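Local coordinates for protein L-fuculose phosphate aldolase (Streptococcus pneumoniae, PDB 4C24) that belongs to the class II aldolase and adducin family, folds as an alpha/beta domain with a zinc site, and assembles from four chains, at residues I14-K19 with Q167-A172; G30-V35 with Y81-Q86; P115-M120 with K184-A189; G151-L156 with F173-E178. All coordinates share one frame; numbering follows the deposited sequence.

Contact 1: I14-K19 with Q167-A172; sequences IKYGKK and QNLLNA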
loop_
_atom_site.group_PDB
_atom_site.type_symbol
_atom_site.label_atom_id
_atom_site.label_comp_id
_atom_site.label_asym_id
_atom_site.label_seq_id
_atom_site.Cartn_x
_atom_site.Cartn_y
_atom_site.Cartn_z
ATOM N N ILE A 14 -23.226 8.550 6.343
ATOM C CA ILE A 14 -22.215 8.303 7.359
ATOM C C ILE A 14 -21.486 6.990 7.106
ATOM O O ILE A 14 -20.257 6.934 7.174
ATOM C CB ILE A 14 -22.863 8.293 8.754
ATOM C CG1 ILE A 14 -23.552 9.626 8.985
ATOM C CG2 ILE A 14 -21.830 8.017 9.842
ATOM C CD1 ILE A 14 -22.624 10.784 8.793
ATOM N N LYS A 15 -22.250 5.941 6.799
ATOM C CA LYS A 15 -21.701 4.624 6.510
ATOM C C LYS A 15 -20.683 4.700 5.366
ATOM O O LYS A 15 -19.551 4.233 5.518
ATOM C CB LYS A 15 -22.823 3.660 6.143
ATOM C CG LYS A 15 -22.379 2.252 5.785
ATOM C CD LYS A 15 -23.553 1.469 5.214
ATOM C CE LYS A 15 -23.115 0.278 4.372
ATOM N NZ LYS A 15 -22.594 -0.843 5.201
ATOM N N TYR A 16 -21.078 5.310 4.247
ATOM C CA TYR A 16 -20.184 5.372 3.077
ATOM C C TYR A 16 -18.999 6.298 3.238
ATOM O O TYR A 16 -17.952 6.030 2.666
ATOM C CB TYR A 16 -20.966 5.608 1.788
ATOM C CG TYR A 16 -21.636 4.325 1.360
ATOM C CD1 TYR A 16 -20.925 3.346 0.669
ATOM C CD2 TYR A 16 -22.961 4.041 1.732
ATOM C CE1 TYR A 16 -21.511 2.152 0.290
ATOM C CE2 TYR A 16 -23.561 2.838 1.361
ATOM C CZ TYR A 16 -22.827 1.890 0.652
ATOM O OH TYR A 16 -23.402 0.696 0.278
ATOM N N GLY A 17 -19.162 7.366 4.003
ATOM C CA GLY A 17 -18.061 8.215 4.465
ATOM C C GLY A 17 -17.001 7.383 5.138
ATOM O O GLY A 17 -15.830 7.418 4.771
ATOM N N LYS A 18 -17.419 6.593 6.124
ATOM C CA LYS A 18 -16.520 5.697 6.792
ATOM C C LYS A 18 -15.884 4.690 5.843
ATOM O O LYS A 18 -14.688 4.433 5.955
ATOM C CB LYS A 18 -17.249 4.968 7.923
ATOM C CG LYS A 18 -17.706 5.911 9.000
ATOM C CD LYS A 18 -18.461 5.129 10.053
ATOM C CE LYS A 18 -18.739 6.039 11.212
ATOM N NZ LYS A 18 -19.242 5.220 12.345
ATOM N N LYS A 19 -16.673 4.107 4.937
ATOM C CA LYS A 19 -16.160 3.101 3.981
ATOM C C LYS A 19 -15.034 3.682 3.130
ATOM O O LYS A 19 -14.048 3.000 2.856
ATOM C CB LYS A 19 -17.251 2.530 3.073
ATOM N N GLN A 167 -27.112 5.791 -9.149
ATOM C CA GLN A 167 -28.491 5.683 -8.654
ATOM C C GLN A 167 -28.597 5.667 -7.133
ATOM O O GLN A 167 -29.638 6.041 -6.578
ATOM C CB GLN A 167 -29.163 4.445 -9.232
ATOM N N ASN A 168 -27.550 5.200 -6.466
ATOM C CA ASN A 168 -27.495 5.152 -5.007
ATOM C C ASN A 168 -26.051 5.140 -4.540
ATOM O O ASN A 168 -25.127 5.070 -5.369
ATOM C CB ASN A 168 -28.275 3.938 -4.472
ATOM C CG ASN A 168 -27.833 2.635 -5.104
ATOM O OD1 ASN A 168 -26.647 2.408 -5.328
ATOM N ND2 ASN A 168 -28.786 1.773 -5.394
ATOM N N LEU A 169 -25.845 5.228 -3.234
ATOM C CA LEU A 169 -24.497 5.361 -2.671
ATOM C C LEU A 169 -23.653 4.119 -2.851
ATOM O O LEU A 169 -22.457 4.232 -3.092
ATOM C CB LEU A 169 -24.511 5.754 -1.202
ATOM C CG LEU A 169 -24.829 7.210 -0.936
ATOM C CD1 LEU A 169 -25.160 7.369 0.537
ATOM C CD2 LEU A 169 -23.680 8.151 -1.311
ATOM N N LEU A 170 -24.250 2.938 -2.705
ATOM C CA LEU A 170 -23.502 1.704 -2.975
ATOM C C LEU A 170 -22.867 1.724 -4.376
ATOM O O LEU A 170 -21.672 1.455 -4.509
ATOM C CB LEU A 170 -24.389 0.465 -2.780
ATOM C CG LEU A 170 -23.714 -0.911 -2.884
ATOM C CD1 LEU A 170 -24.385 -1.911 -1.951
ATOM C CD2 LEU A 170 -23.756 -1.414 -4.313
ATOM N N ASN A 171 -23.659 2.067 -5.388
ATOM C CA ASN A 171 -23.178 2.118 -6.770
ATOM C C ASN A 171 -22.209 3.277 -6.974
ATOM O O ASN A 171 -21.188 3.103 -7.650
ATOM C CB ASN A 171 -24.326 2.195 -7.786
ATOM C CG ASN A 171 -25.228 0.973 -7.765
ATOM O OD1 ASN A 171 -24.994 0.012 -7.037
ATOM N ND2 ASN A 171 -26.269 1.010 -8.578
ATOM N N ALA A 172 -22.494 4.441 -6.389
ATOM C CA ALA A 172 -21.538 5.569 -6.464
ATOM C C ALA A 172 -20.186 5.173 -5.860
ATOM O O ALA A 172 -19.126 5.465 -6.422
ATOM C CB ALA A 172 -22.084 6.816 -5.793
#
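Y16 turns one face of its ring onto L169 and L170, a case of an aromatic side chain laid against the first turn of a helix. The CH-pi part belongs to L169. Its CB stands over the ring face, 4.1 Å from the centroid of the Y16 ring and 27° off the normal, and L169 CB comes within 3.7 Å of Y16 CD2. Backbone takes a share too: the carbonyl carbon of L169 lies 4.2 Å above the ring plane, over its centre, and the amide N of L170 covers the same side. Y16 reaches this position with CG beside the backbone N (chi1 -77°).

Both helices involved, 7-22 and 169-192, lie on one face of the mixed sheet of this AraD-like alpha/beta fold. L169 rests on A95 and I97 of strand 95-99 and on V35 of strand 32-37, while Y16 also meets L33. The pair is therefore a helix-to-helix touch made just above the sheet.

The apolar packing of L170 is at the far end of the ring, where Y16 CZ lies 4.0 Å from L170 CB. Y16 OH makes a close polar-to-carbon approach to L170 CB at 3.2 Å, with CG and CD1 of L170 also near the hydroxyl.

Polar bonding serves the helix start. N168, the N-cap, takes the amide of N171 on its side-chain oxygen (N171 N to N168 OD1, 3.0 Å), and the N-H meets that oxygen almost end-on.

Contact 2: G30-V35 with Y81-Q86; sequences GGNLSV and YMHLIQ. With SO4 (sulfate ion), chain E.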
loop_
_atom_site.group_PDB
_atom_site.type_symbol
_atom_site.label_atom_id
_atom_site.label_comp_id
_atom_site.label_asym_id
_atom_site.label_seq_id
_atom_site.Cartn_x
_atom_site.Cartn_y
_atom_site.Cartn_z
ATOM N N GLY A 30 -11.420 17.104 2.236
ATOM C CA GLY A 30 -11.931 17.641 0.982
ATOM C C GLY A 30 -12.923 16.738 0.272
ATOM O O GLY A 30 -13.396 17.094 -0.805
ATOM N N GLY A 31 -13.235 15.581 0.875
ATOM C CA GLY A 31 -14.169 14.604 0.306
ATOM C C GLY A 31 -15.572 14.825 0.831
ATOM O O GLY A 31 -15.758 15.411 1.896
ATOM N N ASN A 32 -16.564 14.386 0.075
ATOM C CA ASN A 32 -17.969 14.659 0.469
ATOM C C ASN A 32 -18.909 13.708 -0.232
ATOM O O ASN A 32 -18.600 13.157 -1.279
ATOM C CB ASN A 32 -18.391 16.140 0.288
ATOM C CG ASN A 32 -17.570 16.853 -0.770
ATOM O OD1 ASN A 32 -17.865 16.739 -1.952
ATOM N ND2 ASN A 32 -16.537 17.583 -0.343
ATOM N N LEU A 33 -20.073 13.490 0.367
ATOM C CA LEU A 33 -21.059 12.591 -0.191
ATOM C C LEU A 33 -22.408 13.265 -0.101
ATOM O O LEU A 33 -22.683 14.029 0.843
ATOM C CB LEU A 33 -21.158 11.270 0.594
ATOM C CG LEU A 33 -19.887 10.447 0.758
ATOM C CD1 LEU A 33 -18.990 10.985 1.879
ATOM C CD2 LEU A 33 -20.193 8.979 0.965
ATOM N N SER A 34 -23.262 12.922 -1.048
ATOM C CA SER A 34 -24.622 13.402 -1.027
ATOM C C SER A 34 -25.571 12.393 -1.639
ATOM O O SER A 34 -25.172 11.480 -2.383
ATOM C CB SER A 34 -24.713 14.720 -1.788
ATOM O OG SER A 34 -24.634 14.491 -3.175
ATOM N N VAL A 35 -26.845 12.560 -1.268
ATOM C CA VAL A 35 -27.934 11.858 -1.920
ATOM C C VAL A 35 -29.026 12.860 -2.231
ATOM O O VAL A 35 -29.213 13.844 -1.511
ATOM C CB VAL A 35 -28.552 10.717 -1.061
ATOM C CG1 VAL A 35 -27.685 9.465 -1.104
ATOM C CG2 VAL A 35 -28.841 11.189 0.363
ATOM N N TYR A 81 -22.427 22.827 -4.070
ATOM C CA TYR A 81 -22.991 23.221 -5.343
ATOM C C TYR A 81 -22.501 22.343 -6.491
ATOM O O TYR A 81 -23.263 22.056 -7.425
ATOM C CB TYR A 81 -22.786 24.706 -5.584
ATOM C CG TYR A 81 -23.418 25.208 -6.854
ATOM C CD1 TYR A 81 -24.782 25.058 -7.120
ATOM C CD2 TYR A 81 -22.634 25.852 -7.798
ATOM C CE1 TYR A 81 -25.359 25.536 -8.285
ATOM C CE2 TYR A 81 -23.188 26.313 -8.971
ATOM C CZ TYR A 81 -24.532 26.162 -9.228
ATOM O OH TYR A 81 -25.095 26.614 -10.380
ATOM N N MET A 82 -21.294 21.800 -6.349
ATOM C CA MET A 82 -20.838 20.811 -7.319
ATOM C C MET A 82 -21.742 19.576 -7.320
ATOM O O MET A 82 -22.054 19.012 -8.349
ATOM C CB MET A 82 -19.381 20.450 -7.080
ATOM C CG MET A 82 -18.899 19.319 -7.948
ATOM S SD MET A 82 -17.107 19.146 -7.970
ATOM C CE MET A 82 -16.849 18.702 -6.247
ATOM N N HIS A 83 -22.232 19.175 -6.133
ATOM C CA HIS A 83 -23.186 18.083 -6.104
ATOM C C HIS A 83 -24.551 18.504 -6.608
ATOM O O HIS A 83 -25.142 17.844 -7.478
ATOM C CB HIS A 83 -23.392 17.592 -4.634
ATOM C CG HIS A 83 -22.204 16.898 -4.043
ATOM N ND1 HIS A 83 -22.226 15.573 -3.649
ATOM C CD2 HIS A 83 -20.936 17.338 -3.819
ATOM C CE1 HIS A 83 -21.043 15.242 -3.161
ATOM N NE2 HIS A 83 -20.228 16.284 -3.287
ATOM N N LEU A 84 -25.054 19.621 -6.076
ATOM C CA LEU A 84 -26.395 20.072 -6.395
ATOM C C LEU A 84 -26.632 20.295 -7.897
ATOM O O LEU A 84 -27.671 19.908 -8.429
ATOM C CB LEU A 84 -26.723 21.324 -5.602
ATOM C CG LEU A 84 -28.181 21.777 -5.636
ATOM C CD1 LEU A 84 -29.136 20.711 -5.072
ATOM C CD2 LEU A 84 -28.340 23.120 -4.933
ATOM N N ILE A 85 -25.643 20.886 -8.590
ATOM C CA ILE A 85 -25.836 21.161 -10.014
ATOM C C ILE A 85 -25.971 19.871 -10.836
ATOM O O ILE A 85 -26.653 19.839 -11.864
ATOM C CB ILE A 85 -24.717 22.072 -10.554
ATOM C CG1 ILE A 85 -25.169 22.741 -11.848
ATOM C CG2 ILE A 85 -23.384 21.333 -10.689
ATOM C CD1 ILE A 85 -24.130 23.698 -12.403
ATOM N N GLN A 86 -25.349 18.784 -10.367
ATOM C CA GLN A 86 -25.564 17.510 -11.007
ATOM C C GLN A 86 -27.018 17.100 -10.879
ATOM O O GLN A 86 -27.640 16.699 -11.834
ATOM C CB GLN A 86 -24.641 16.432 -10.447
ATOM C CG GLN A 86 -23.155 16.767 -10.532
ATOM C CD GLN A 86 -22.567 16.524 -11.924
ATOM O OE1 GLN A 86 -23.181 15.874 -12.774
ATOM N NE2 GLN A 86 -21.332 16.975 -12.121
HETATM S S SO4 E . -15.595 19.654 2.707
HETATM O O1 SO4 E . -16.080 21.038 2.896
HETATM O O2 SO4 E . -14.617 19.697 1.614
HETATM O O3 SO4 E . -14.992 19.292 4.005
HETATM O O4 SO4 E . -16.696 18.743 2.324
#
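H83 joins N32 and S34 in a buried polar contact between helix 80-89 and strand 32-37; the axes of the two short segments approach to 9.3 Å, their directions 29° from parallel. Both ring nitrogens are engaged. H83 NE2 donates to N32 OD1 at 2.8 Å, and the amide plane is turned 62° from the ring. On the other nitrogen, H83 ND1 lies 2.7 Å from S34 OG in a hydrogen bond that either partner could donate. Two bonds at the ring's edge fix its rotation. S34 OG also bonds Y87 OH. N32 and S34 alternate with L33, so the strand offers its polar side chains to helix 80-89 and its leucine to helix 7-22.

The other end of the N32 amide turns to an anion: N32 ND2 donates to O4 of a sulfate at 2.9 Å. S48 OG, G49 N, S77 OG and S78 N hold the same ion. H83 thus acts from the second shell, steadying the amide that touches the sulfate. G30 belongs to the zinc site together with H98, H100 and H160, and the N32 side chain lies about 5 Å from a zinc ion. An anion pocket bordering a histidine-rich zinc site is consistent with the active site of zinc-dependent class II aldolases.

Contact 3: P115-M120 with K184-A189; sequences PASHYM and KIYCLA. With SO4 (sulfate ion), chain D; SO4 (sulfate ion), chain B.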
loop_
_atom_site.group_PDB
_atom_site.type_symbol
_atom_site.label_atom_id
_atom_site.label_comp_id
_atom_site.label_asym_id
_atom_site.label_seq_id
_atom_site.Cartn_x
_atom_site.Cartn_y
_atom_site.Cartn_z
ATOM N N PRO A 115 -8.534 6.506 -20.242
ATOM C CA PRO A 115 -9.147 5.704 -21.282
ATOM C C PRO A 115 -9.401 4.268 -20.863
ATOM O O PRO A 115 -9.066 3.897 -19.735
ATOM C CB PRO A 115 -8.086 5.732 -22.397
ATOM C CG PRO A 115 -6.809 5.761 -21.635
ATOM C CD PRO A 115 -7.066 6.440 -20.298
ATOM N N ALA A 116 -9.969 3.476 -21.774
ATOM C CA ALA A 116 -10.343 2.086 -21.526
ATOM C C ALA A 116 -9.183 1.097 -21.638
ATOM O O ALA A 116 -9.262 0.125 -22.411
ATOM C CB ALA A 116 -11.463 1.682 -22.459
ATOM N N SER A 117 -8.134 1.301 -20.846
ATOM C CA SER A 117 -7.077 0.296 -20.751
ATOM C C SER A 117 -7.547 -0.930 -19.981
ATOM O O SER A 117 -7.014 -1.999 -20.162
ATOM C CB SER A 117 -5.780 0.863 -20.152
ATOM O OG SER A 117 -6.029 1.704 -19.030
ATOM N N HIS A 118 -8.533 -0.739 -19.095
ATOM C CA HIS A 118 -9.203 -1.853 -18.448
ATOM C C HIS A 118 -10.682 -1.755 -18.710
ATOM O O HIS A 118 -11.254 -0.652 -18.635
ATOM C CB HIS A 118 -8.948 -1.825 -16.949
ATOM C CG HIS A 118 -9.294 -3.113 -16.282
ATOM N ND1 HIS A 118 -10.594 -3.466 -15.990
ATOM C CD2 HIS A 118 -8.517 -4.158 -15.905
ATOM C CE1 HIS A 118 -10.598 -4.671 -15.436
ATOM N NE2 HIS A 118 -9.353 -5.116 -15.380
ATOM N N TYR A 119 -11.318 -2.887 -19.010
ATOM C CA TYR A 119 -12.737 -2.876 -19.383
ATOM C C TYR A 119 -13.694 -2.381 -18.286
ATOM O O TYR A 119 -14.789 -1.924 -18.589
ATOM C CB TYR A 119 -13.195 -4.227 -19.913
ATOM C CG TYR A 119 -13.530 -5.240 -18.861
ATOM C CD1 TYR A 119 -14.815 -5.296 -18.353
ATOM C CD2 TYR A 119 -12.571 -6.128 -18.372
ATOM C CE1 TYR A 119 -15.155 -6.210 -17.380
ATOM C CE2 TYR A 119 -12.915 -7.052 -17.382
ATOM C CZ TYR A 119 -14.215 -7.082 -16.910
ATOM O OH TYR A 119 -14.549 -7.987 -15.927
ATOM N N MET A 120 -13.256 -2.464 -17.030
ATOM C CA MET A 120 -14.137 -2.088 -15.915
ATOM C C MET A 120 -14.485 -0.612 -15.861
ATOM O O MET A 120 -15.385 -0.182 -15.132
ATOM C CB MET A 120 -13.550 -2.545 -14.587
ATOM C CG MET A 120 -13.726 -4.027 -14.353
ATOM S SD MET A 120 -15.447 -4.556 -14.256
ATOM C CE MET A 120 -16.105 -3.418 -13.064
ATOM N N LYS A 184 -5.242 3.649 -11.556
ATOM C CA LYS A 184 -4.015 3.035 -11.089
ATOM C C LYS A 184 -3.417 2.099 -12.144
ATOM O O LYS A 184 -2.227 2.191 -12.431
ATOM C CB LYS A 184 -4.253 2.312 -9.741
ATOM C CG LYS A 184 -2.958 1.720 -9.192
ATOM C CD LYS A 184 -3.192 1.158 -7.807
ATOM C CE LYS A 184 -1.918 0.580 -7.235
ATOM N NZ LYS A 184 -2.176 0.176 -5.809
ATOM N N ILE A 185 -4.230 1.208 -12.707
ATOM C CA ILE A 185 -3.751 0.286 -13.731
ATOM C C ILE A 185 -3.170 1.103 -14.888
ATOM O O ILE A 185 -2.085 0.777 -15.384
ATOM C CB ILE A 185 -4.865 -0.650 -14.238
ATOM C CG1 ILE A 185 -5.357 -1.588 -13.110
ATOM C CG2 ILE A 185 -4.438 -1.438 -15.479
ATOM C CD1 ILE A 185 -4.279 -2.463 -12.533
ATOM N N TYR A 186 -3.892 2.135 -15.293
ATOM C CA TYR A 186 -3.460 2.931 -16.470
ATOM C C TYR A 186 -2.133 3.604 -16.175
ATOM O O TYR A 186 -1.203 3.591 -17.024
ATOM C CB TYR A 186 -4.509 3.960 -16.801
ATOM C CG TYR A 186 -4.185 4.853 -17.975
ATOM C CD1 TYR A 186 -3.950 4.317 -19.214
ATOM C CD2 TYR A 186 -4.149 6.222 -17.824
ATOM C CE1 TYR A 186 -3.692 5.151 -20.280
ATOM C CE2 TYR A 186 -3.885 7.073 -18.880
ATOM C CZ TYR A 186 -3.668 6.518 -20.104
ATOM O OH TYR A 186 -3.394 7.364 -21.164
ATOM N N CYS A 187 -2.010 4.226 -15.022
ATOM C CA CYS A 187 -0.774 4.923 -14.677
ATOM C C CYS A 187 0.408 3.970 -14.583
ATOM O O CYS A 187 1.503 4.229 -15.081
ATOM C CB CYS A 187 -0.949 5.641 -13.336
ATOM S SG CYS A 187 -1.912 7.149 -13.455
ATOM N N LEU A 188 0.210 2.844 -13.912
ATOM C CA LEU A 188 1.262 1.875 -13.768
ATOM C C LEU A 188 1.651 1.307 -15.137
ATOM O O LEU A 188 2.850 1.083 -15.402
ATOM C CB LEU A 188 0.835 0.738 -12.818
ATOM C CG LEU A 188 0.630 1.195 -11.394
ATOM C CD1 LEU A 188 0.160 -0.004 -10.592
ATOM C CD2 LEU A 188 1.805 1.806 -10.723
ATOM N N ALA A 189 0.669 1.070 -16.005
ATOM C CA ALA A 189 0.990 0.543 -17.340
ATOM C C ALA A 189 1.821 1.566 -18.083
ATOM O O ALA A 189 2.764 1.166 -18.766
ATOM C CB ALA A 189 -0.265 0.191 -18.102
HETATM S S SO4 D . -2.331 3.320 -3.404
HETATM O O1 SO4 D . -3.101 4.523 -3.034
HETATM O O2 SO4 D . -2.416 2.390 -2.253
HETATM O O3 SO4 D . -2.992 2.738 -4.583
HETATM O O4 SO4 D . -0.931 3.692 -3.698
HETATM S S SO4 B . -0.320 -2.790 -4.490
HETATM O O1 SO4 B . -1.563 -3.322 -5.079
HETATM O O2 SO4 B . -0.558 -2.668 -3.032
HETATM O O3 SO4 B . 0.736 -3.780 -4.757
HETATM O O4 SO4 B . 0.002 -1.481 -5.097
#
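P115 presses on the ring of Y186 where the loop following helix 103-110 passes along helix 169-192, in the subunit-contact region of this class II aldolase fold. The chief interaction is CH-pi. P115 CD stands nearly on the ring axis, 3.5 Å from the centroid of the Y186 ring and 14° off its normal, while P115 CG covers the CE1 side at 3.5 Å from Y186 CE1. The proline side chain crosses the tyrosine at about a right angle. Y186 sets its CG opposite the backbone N (chi1 179°), which swings the ring out to the loop. F192 of the third subunit meets the same ring.

A second, polar-to-carbon approach is made by S117, whose OG comes 3.3 Å from Y186 CD1. An inverse gamma turn centred on A116 bends the loop between P115 and S117.

Hydrogen bonds shape the rest of the loop and tie it to other chains. M120 N donates to H118 ND1 at 3.0 Å, and H118 NE2 bonds the backbone oxygen of H160 of the second subunit, so the loop reaches a zinc-binding residue of its neighbour. On the helix, K184 extends fully towards two sulfates; sulfate in this region is also held by T102 of this chain, T102 and K184 of the second subunit, and K184 of the third. Its NZ lies 2.8 Å from O4 of sulfate B, and K184 NZ lies 3.0 Å from O3 of sulfate D.

Contact 4: G151-L156 with F173-E178; sequences GRRAVL and FNIVEE. With EDO (1,2-ethanediol), chain F.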
loop_
_atom_site.group_PDB
_atom_site.type_symbol
_atom_site.label_atom_id
_atom_site.label_comp_id
_atom_site.label_asym_id
_atom_site.label_seq_id
_atom_site.Cartn_x
_atom_site.Cartn_y
_atom_site.Cartn_z
ATOM N N GLY A 151 -22.714 12.583 -19.974
ATOM C CA GLY A 151 -22.588 11.296 -20.644
ATOM C C GLY A 151 -21.726 10.279 -19.917
ATOM O O GLY A 151 -21.415 9.218 -20.453
ATOM N N ARG A 152 -21.353 10.605 -18.682
ATOM C CA ARG A 152 -20.496 9.748 -17.876
ATOM C C ARG A 152 -21.031 9.707 -16.464
ATOM O O ARG A 152 -21.852 10.549 -16.076
ATOM C CB ARG A 152 -19.065 10.280 -17.835
ATOM C CG ARG A 152 -18.398 10.436 -19.207
ATOM C CD ARG A 152 -18.142 9.097 -19.884
ATOM N NE ARG A 152 -17.331 9.269 -21.095
ATOM C CZ ARG A 152 -17.828 9.576 -22.276
ATOM N NH1 ARG A 152 -19.134 9.706 -22.444
ATOM N NH2 ARG A 152 -16.998 9.739 -23.294
ATOM N N ARG A 153 -20.525 8.756 -15.699
ATOM C CA ARG A 153 -20.837 8.663 -14.273
ATOM C C ARG A 153 -19.650 9.015 -13.380
ATOM O O ARG A 153 -19.721 8.882 -12.155
ATOM C CB ARG A 153 -21.386 7.277 -13.941
ATOM C CG ARG A 153 -22.826 7.088 -14.396
ATOM C CD ARG A 153 -23.451 5.830 -13.828
ATOM N NE ARG A 153 -24.864 6.065 -13.548
ATOM C CZ ARG A 153 -25.650 5.219 -12.894
ATOM N NH1 ARG A 153 -25.170 4.060 -12.453
ATOM N NH2 ARG A 153 -26.920 5.539 -12.677
ATOM N N ALA A 154 -18.542 9.483 -13.965
ATOM C CA ALA A 154 -17.441 9.992 -13.173
ATOM C C ALA A 154 -16.716 11.041 -13.974
ATOM O O ALA A 154 -16.826 11.049 -15.199
ATOM C CB ALA A 154 -16.489 8.880 -12.772
ATOM N N VAL A 155 -15.992 11.890 -13.265
ATOM C CA VAL A 155 -15.187 12.945 -13.887
ATOM C C VAL A 155 -14.002 13.253 -12.994
ATOM O O VAL A 155 -14.112 13.207 -11.767
ATOM C CB VAL A 155 -16.020 14.217 -14.182
ATOM C CG1 VAL A 155 -16.496 14.902 -12.921
ATOM C CG2 VAL A 155 -15.245 15.222 -15.010
ATOM N N LEU A 156 -12.832 13.501 -13.579
ATOM C CA LEU A 156 -11.696 13.986 -12.829
ATOM C C LEU A 156 -11.727 15.523 -12.701
ATOM O O LEU A 156 -12.076 16.245 -13.645
ATOM C CB LEU A 156 -10.383 13.513 -13.478
ATOM C CG LEU A 156 -10.242 12.026 -13.801
ATOM C CD1 LEU A 156 -8.911 11.723 -14.468
ATOM C CD2 LEU A 156 -10.460 11.211 -12.527
ATOM N N PHE A 173 -20.207 4.499 -4.709
ATOM C CA PHE A 173 -18.988 4.044 -4.069
ATOM C C PHE A 173 -18.248 3.067 -4.984
ATOM O O PHE A 173 -17.012 3.158 -5.135
ATOM C CB PHE A 173 -19.321 3.393 -2.694
ATOM C CG PHE A 173 -18.122 2.859 -1.971
ATOM C CD1 PHE A 173 -17.682 1.560 -2.220
ATOM C CD2 PHE A 173 -17.389 3.655 -1.095
ATOM C CE1 PHE A 173 -16.547 1.063 -1.599
ATOM C CE2 PHE A 173 -16.247 3.163 -0.470
ATOM C CZ PHE A 173 -15.835 1.863 -0.718
ATOM N N ASN A 174 -18.980 2.162 -5.629
ATOM C CA ASN A 174 -18.383 1.163 -6.508
ATOM C C ASN A 174 -17.708 1.835 -7.682
ATOM O O ASN A 174 -16.649 1.409 -8.111
ATOM C CB ASN A 174 -19.421 0.182 -7.042
ATOM C CG ASN A 174 -18.797 -0.878 -7.932
ATOM O OD1 ASN A 174 -18.049 -1.737 -7.463
ATOM N ND2 ASN A 174 -19.076 -0.800 -9.226
ATOM N N ILE A 175 -18.346 2.885 -8.190
ATOM C CA ILE A 175 -17.728 3.664 -9.297
ATOM C C ILE A 175 -16.428 4.323 -8.845
ATOM O O ILE A 175 -15.422 4.267 -9.562
ATOM C CB ILE A 175 -18.697 4.697 -9.898
ATOM C CG1 ILE A 175 -19.872 3.946 -10.549
ATOM C CG2 ILE A 175 -17.968 5.608 -10.912
ATOM C CD1 ILE A 175 -21.018 4.814 -11.003
ATOM N N VAL A 176 -16.403 4.930 -7.667
ATOM C CA VAL A 176 -15.182 5.554 -7.179
ATOM C C VAL A 176 -14.089 4.490 -7.078
ATOM O O VAL A 176 -12.959 4.657 -7.539
ATOM C CB VAL A 176 -15.351 6.283 -5.817
ATOM C CG1 VAL A 176 -13.989 6.717 -5.270
ATOM C CG2 VAL A 176 -16.263 7.496 -5.953
ATOM N N GLU A 177 -14.427 3.369 -6.471
ATOM C CA GLU A 177 -13.467 2.312 -6.311
ATOM C C GLU A 177 -12.925 1.809 -7.632
ATOM O O GLU A 177 -11.714 1.620 -7.764
ATOM C CB GLU A 177 -14.120 1.165 -5.549
ATOM C CG GLU A 177 -13.187 0.073 -5.099
ATOM C CD GLU A 177 -13.918 -0.893 -4.203
ATOM O OE1 GLU A 177 -14.705 -1.695 -4.735
ATOM O OE2 GLU A 177 -13.714 -0.812 -2.980
ATOM N N GLU A 178 -13.818 1.579 -8.589
ATOM C CA GLU A 178 -13.431 1.028 -9.876
ATOM C C GLU A 178 -12.663 2.038 -10.713
ATOM O O GLU A 178 -11.672 1.681 -11.357
ATOM C CB GLU A 178 -14.645 0.529 -10.640
ATOM C CG GLU A 178 -14.305 -0.592 -11.594
ATOM C CD GLU A 178 -13.631 -1.767 -10.898
ATOM O OE1 GLU A 178 -13.962 -2.077 -9.732
ATOM O OE2 GLU A 178 -12.761 -2.384 -11.525
HETATM C C1 EDO F . -18.448 11.948 -25.940
HETATM O O1 EDO F . -17.515 10.870 -25.950
HETATM C C2 EDO F . -19.834 11.366 -26.148
HETATM O O2 EDO F . -20.052 10.336 -25.180
#
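R152 NH1 is a polar atom with two grips: it donates to O2 of 1,2-ethanediol at 3.0 Å and to the oxygen of its own neighbour (R152 NH1 to G151 O, 3.1 Å). The second bond lies in the guanidinium plane but arrives well above the plane of the G151 carbonyl, 67° out of it. The adjoining R152 NH2 donates to O1 of the diol at 2.9 Å and forms a salt bridge with D127, so the diol, probably from the crystallisation liquor, spans both terminal nitrogens. A bend at the second torsion (chi2 -68°) folds R152 back so that it can reach G151 O.

The touch between the segments is apolar and is made by I175. The two branches of this isoleucine divide the work. Its CD1 lies against the aliphatic stem of R153, with I175 CD1 3.9 Å from R153 CB and equally near R153 CD, and the two side chains cross at about a right angle. Its CG2, set anti to the backbone N, points to A154, leaving I175 CG2 4.0 Å from A154 CB. A164 and A166 of strand 161-166 continue the surface beneath I175. In this way helix 169-192 is laid over strand 154-157 and its antiparallel neighbour, in ordinary helix-on-sheet packing. R153 carries its guanidinium onward to the backbone oxygen of D92, which it meets through NH2.

The chemistry implies a division of roles: methyl and methylene groups join helix to strand, whereas the two arginines turn their polar ends to D127 and to the backbone of D92.

Three of the four contacts share helix 169-192, which is met in the order contact 1, contact 4, contact 3 from its first turn onwards. Contacts 1 and 4 have centres 12 Å apart and touch through Y16 and F173; the centres of contacts 3 and 4 are 14 Å apart, with M120 packing near E178, and both border the second subunit. Contact 2 works on the other side of strand 32-37, nested along the chain within the loop closed by contact 1, and touches it through L33 and V35. Its centre is 26 Å from that of contact 3. One long helix thus links the central sheet, beside which the zinc site lies, to the region where subunits meet.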